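Local coordinates for beta-agarase D (Zobellia galactanivorans, PDB 4ASM), which cleaves the beta-1,4-linkages of agarose at random with retention of anomeric configuration, this chain being its catalytic domain of glycoside hydrolase family 16, at residues Q7-I15 with L27-N36. Sequence-based numbering, arbitrary orientation.
Sequences QYDWDNVPI and LQTAASDDFN. With CA (calcium ion), chain B.
Asp9 and Asn36 meet from opposite directions and share one calcium ion: Asp9 OD2 lies 2.3 Å from the metal and Asn36 OD1 2.5 Å. The backbone O of Asp34, a water, Gly89 and Asp354 complete the site. Asn36 ND2 also turns back on the Asp9 carboxylate and donates to Asp9 OD1 at 3.0 Å, close to the amide plane but from above the carboxylate plane, and weakly to Asp9 OD2. Metal bond and hydrogen bonds together fix the flip of the amide. With CG between its own backbone N and carbonyl carbon (chi1 60°), the Asp34 side chain turns to segment 7-15, where Asp34 OD2 accepts Asp9 N at 2.9 Å through its anti lone pair; a water donates to the same oxygen and accepts from Asn36 ND2. In this GH16 domain, a beta-sandwich jelly roll, the calcium thus ties the N-terminal segment 7-15 to the loop following strand 24-27 and to strand 350-362, which supplies Asp354. Trp10 lays the six-membered end of its indole against segment 27-36: CZ3 is 3.6 Å from Asp34 CB, and CH2 touches Ser32 CB. Leu27 splits its methyls between two rings, CD1 toward Trp10 CZ2 and CD2 3.6 Å from Tyr8 CE2, while Tyr8 CB sits over one indole face, offset toward the rim. In segment 7-15 a type I turn runs from Tyr8 to Asp11, where Asp11 OD2 accepts Tyr8 N at 2.8 Å; in segment 27-36, Asp33 OD1 accepts Phe35 N in an Asx turn while Asp33 OD2 bonds to Tyr37 OH and Trp56 NE1.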
loop_
_atom_site.group_PDB
_atom_site.type_symbol
_atom_site.label_atom_id
_atom_site.label_comp_id
_atom_site.label_asym_id
_atom_site.label_seq_id
_atom_site.Cartn_x
_atom_site.Cartn_y
_atom_site.Cartn_z
ATOM N N GLN A 7 17.680 -8.937 20.013
ATOM C CA GLN A 7 16.571 -9.852 19.580
ATOM C C GLN A 7 15.374 -9.059 19.067
ATOM O O GLN A 7 15.099 -7.955 19.552
ATOM C CB GLN A 7 16.145 -10.778 20.718
ATOM C CG GLN A 7 17.171 -11.860 21.030
ATOM C CD GLN A 7 16.617 -12.939 21.942
ATOM O OE1 GLN A 7 16.469 -14.091 21.532
ATOM N NE2 GLN A 7 16.288 -12.566 23.178
ATOM N N TYR A 8 14.685 -9.624 18.076
ATOM C CA TYR A 8 13.556 -8.951 17.428
ATOM C C TYR A 8 12.420 -9.931 17.246
ATOM O O TYR A 8 12.658 -11.141 17.145
ATOM C CB TYR A 8 13.952 -8.447 16.050
ATOM C CG TYR A 8 15.121 -7.498 16.023
ATOM C CD1 TYR A 8 14.955 -6.161 16.340
ATOM C CD2 TYR A 8 16.388 -7.943 15.657
ATOM C CE1 TYR A 8 16.026 -5.286 16.300
ATOM C CE2 TYR A 8 17.472 -7.072 15.618
ATOM C CZ TYR A 8 17.272 -5.748 15.935
ATOM O OH TYR A 8 18.343 -4.878 15.918
ATOM N N ASP A 9 11.197 -9.403 17.156
ATOM C CA ASP A 9 10.005 -10.239 16.969
ATOM C C ASP A 9 10.090 -11.171 15.771
ATOM O O ASP A 9 9.466 -12.249 15.782
ATOM C CB ASP A 9 8.755 -9.369 16.796
ATOM C CG ASP A 9 8.307 -8.703 18.081
ATOM O OD1 ASP A 9 8.771 -9.089 19.182
ATOM O OD2 ASP A 9 7.447 -7.799 18.003
ATOM N N TRP A 10 10.824 -10.748 14.744
ATOM C CA TRP A 10 10.899 -11.464 13.475
ATOM C C TRP A 10 12.076 -12.423 13.424
ATOM O O TRP A 10 12.363 -13.004 12.380
ATOM C CB TRP A 10 11.023 -10.483 12.296
ATOM C CG TRP A 10 12.167 -9.513 12.449
ATOM C CD1 TRP A 10 13.507 -9.780 12.308
ATOM C CD2 TRP A 10 12.066 -8.128 12.800
ATOM N NE1 TRP A 10 14.239 -8.639 12.529
ATOM C CE2 TRP A 10 13.385 -7.615 12.847
ATOM C CE3 TRP A 10 10.987 -7.260 13.054
ATOM C CZ2 TRP A 10 13.654 -6.271 13.132
ATOM C CZ3 TRP A 10 11.269 -5.924 13.365
ATOM C CH2 TRP A 10 12.587 -5.453 13.406
ATOM N N ASP A 11 12.806 -12.576 14.532
ATOM C CA ASP A 11 14.030 -13.368 14.474
ATOM C C ASP A 11 13.804 -14.779 13.915
ATOM O O ASP A 11 14.638 -15.277 13.172
ATOM C CB ASP A 11 14.682 -13.455 15.848
ATOM C CG ASP A 11 15.487 -12.215 16.203
ATOM O OD1 ASP A 11 15.753 -11.367 15.324
ATOM O OD2 ASP A 11 15.854 -12.100 17.387
ATOM N N ASN A 12 12.674 -15.385 14.274
ATOM C CA ASN A 12 12.365 -16.770 13.883
ATOM C C ASN A 12 11.685 -16.906 12.518
ATOM O O ASN A 12 11.328 -18.013 12.098
ATOM C CB ASN A 12 11.495 -17.448 14.957
ATOM C CG ASN A 12 12.141 -17.431 16.343
ATOM O OD1 ASN A 12 13.371 -17.431 16.476
ATOM N ND2 ASN A 12 11.301 -17.414 17.378
ATOM N N VAL A 13 11.511 -15.782 11.829
ATOM C CA VAL A 13 10.692 -15.750 10.621
ATOM C C VAL A 13 11.561 -15.666 9.382
ATOM O O VAL A 13 12.266 -14.680 9.177
ATOM C CB VAL A 13 9.749 -14.528 10.643
ATOM C CG1 VAL A 13 8.811 -14.555 9.431
ATOM C CG2 VAL A 13 8.956 -14.447 11.956
ATOM N N PRO A 14 11.536 -16.703 8.540
ATOM C CA PRO A 14 12.365 -16.657 7.340
ATOM C C PRO A 14 12.052 -15.445 6.463
ATOM O O PRO A 14 10.901 -15.009 6.387
ATOM C CB PRO A 14 12.033 -17.961 6.611
ATOM C CG PRO A 14 11.550 -18.879 7.701
ATOM C CD PRO A 14 10.820 -17.980 8.675
ATOM N N ILE A 15 13.092 -14.910 5.845
ATOM C CA ILE A 15 12.943 -13.854 4.858
ATOM C C ILE A 15 12.560 -14.520 3.537
ATOM O O ILE A 15 13.334 -15.307 2.991
ATOM C CB ILE A 15 14.247 -13.061 4.720
ATOM C CG1 ILE A 15 14.632 -12.460 6.079
ATOM C CG2 ILE A 15 14.108 -11.981 3.647
ATOM C CD1 ILE A 15 16.118 -12.070 6.206
ATOM N N LEU A 27 19.870 -6.688 7.840
ATOM C CA LEU A 27 18.843 -5.909 8.514
ATOM C C LEU A 27 19.210 -4.433 8.546
ATOM O O LEU A 27 20.329 -4.066 8.934
ATOM C CB LEU A 27 18.616 -6.417 9.938
ATOM C CG LEU A 27 17.500 -5.685 10.690
ATOM C CD1 LEU A 27 16.105 -5.996 10.112
ATOM C CD2 LEU A 27 17.571 -5.995 12.187
ATOM N N GLN A 28 18.262 -3.600 8.121
ATOM C CA GLN A 28 18.387 -2.149 8.208
ATOM C C GLN A 28 17.817 -1.735 9.550
ATOM O O GLN A 28 16.607 -1.639 9.746
ATOM C CB GLN A 28 17.676 -1.478 7.036
ATOM C CG GLN A 28 18.148 -1.997 5.691
ATOM C CD GLN A 28 19.646 -1.751 5.477
ATOM O OE1 GLN A 28 20.098 -0.599 5.438
ATOM N NE2 GLN A 28 20.420 -2.828 5.354
ATOM N N THR A 29 18.716 -1.573 10.514
ATOM C CA THR A 29 18.361 -1.446 11.915
ATOM C C THR A 29 17.549 -0.179 12.225
ATOM O O THR A 29 16.534 -0.245 12.920
ATOM C CB THR A 29 19.664 -1.554 12.760
ATOM O OG1 THR A 29 19.991 -2.951 12.917
ATOM C CG2 THR A 29 19.526 -0.923 14.107
ATOM N N ALA A 30 17.952 0.958 11.663
ATOM C CA ALA A 30 17.273 2.214 11.969
ATOM C C ALA A 30 15.852 2.241 11.411
ATOM O O ALA A 30 14.951 2.754 12.047
ATOM C CB ALA A 30 18.064 3.401 11.461
ATOM N N ALA A 31 15.668 1.661 10.221
ATOM C CA ALA A 31 14.337 1.634 9.596
ATOM C C ALA A 31 13.365 0.664 10.257
ATOM O O ALA A 31 12.158 0.913 10.295
ATOM C CB ALA A 31 14.448 1.298 8.124
ATOM N N SER A 32 13.897 -0.455 10.740
ATOM C CA SER A 32 13.051 -1.537 11.243
ATOM C C SER A 32 12.514 -1.250 12.637
ATOM O O SER A 32 13.133 -0.534 13.418
ATOM C CB SER A 32 13.825 -2.851 11.208
ATOM O OG SER A 32 14.262 -3.110 9.887
ATOM N N ASP A 33 11.357 -1.817 12.952
ATOM C CA ASP A 33 10.722 -1.553 14.230
ATOM C C ASP A 33 9.789 -2.711 14.601
ATOM O O ASP A 33 8.867 -3.042 13.837
ATOM C CB ASP A 33 9.920 -0.241 14.155
ATOM C CG ASP A 33 9.602 0.335 15.518
ATOM O OD1 ASP A 33 9.727 -0.418 16.525
ATOM O OD2 ASP A 33 9.225 1.519 15.578
ATOM N N ASP A 34 10.011 -3.332 15.757
ATOM C CA ASP A 34 9.046 -4.319 16.242
ATOM C C ASP A 34 8.052 -3.802 17.291
ATOM O O ASP A 34 7.316 -4.598 17.898
ATOM C CB ASP A 34 9.676 -5.689 16.617
ATOM C CG ASP A 34 10.717 -5.607 17.715
ATOM O OD1 ASP A 34 10.982 -4.497 18.229
ATOM O OD2 ASP A 34 11.278 -6.694 18.039
ATOM N N PHE A 35 8.015 -2.474 17.480
ATOM C CA PHE A 35 6.912 -1.777 18.169
ATOM C C PHE A 35 6.590 -2.300 19.571
ATOM O O PHE A 35 5.423 -2.414 19.932
ATOM C CB PHE A 35 5.626 -1.829 17.318
ATOM C CG PHE A 35 5.737 -1.109 15.992
ATOM C CD1 PHE A 35 5.987 0.255 15.967
ATOM C CD2 PHE A 35 5.540 -1.779 14.774
ATOM C CE1 PHE A 35 6.072 0.947 14.763
ATOM C CE2 PHE A 35 5.616 -1.086 13.561
ATOM C CZ PHE A 35 5.886 0.264 13.552
ATOM N N ASN A 36 7.621 -2.556 20.379
ATOM C CA ASN A 36 7.381 -3.173 21.695
ATOM C C ASN A 36 7.475 -2.195 22.873
ATOM O O ASN A 36 7.314 -2.571 24.048
ATOM C CB ASN A 36 8.246 -4.421 21.843
ATOM C CG ASN A 36 7.818 -5.524 20.874
ATOM O OD1 ASN A 36 6.646 -5.567 20.442
ATOM N ND2 ASN A 36 8.748 -6.393 20.507
HETATM CA CA CA B . 5.710 -6.295 18.255
HETATM O O HOH W 1 11.972 -7.089 20.578
HETATM O O HOH W 2 20.835 -5.499 15.114
HETATM O O HOH W 3 4.825 -7.769 19.967
#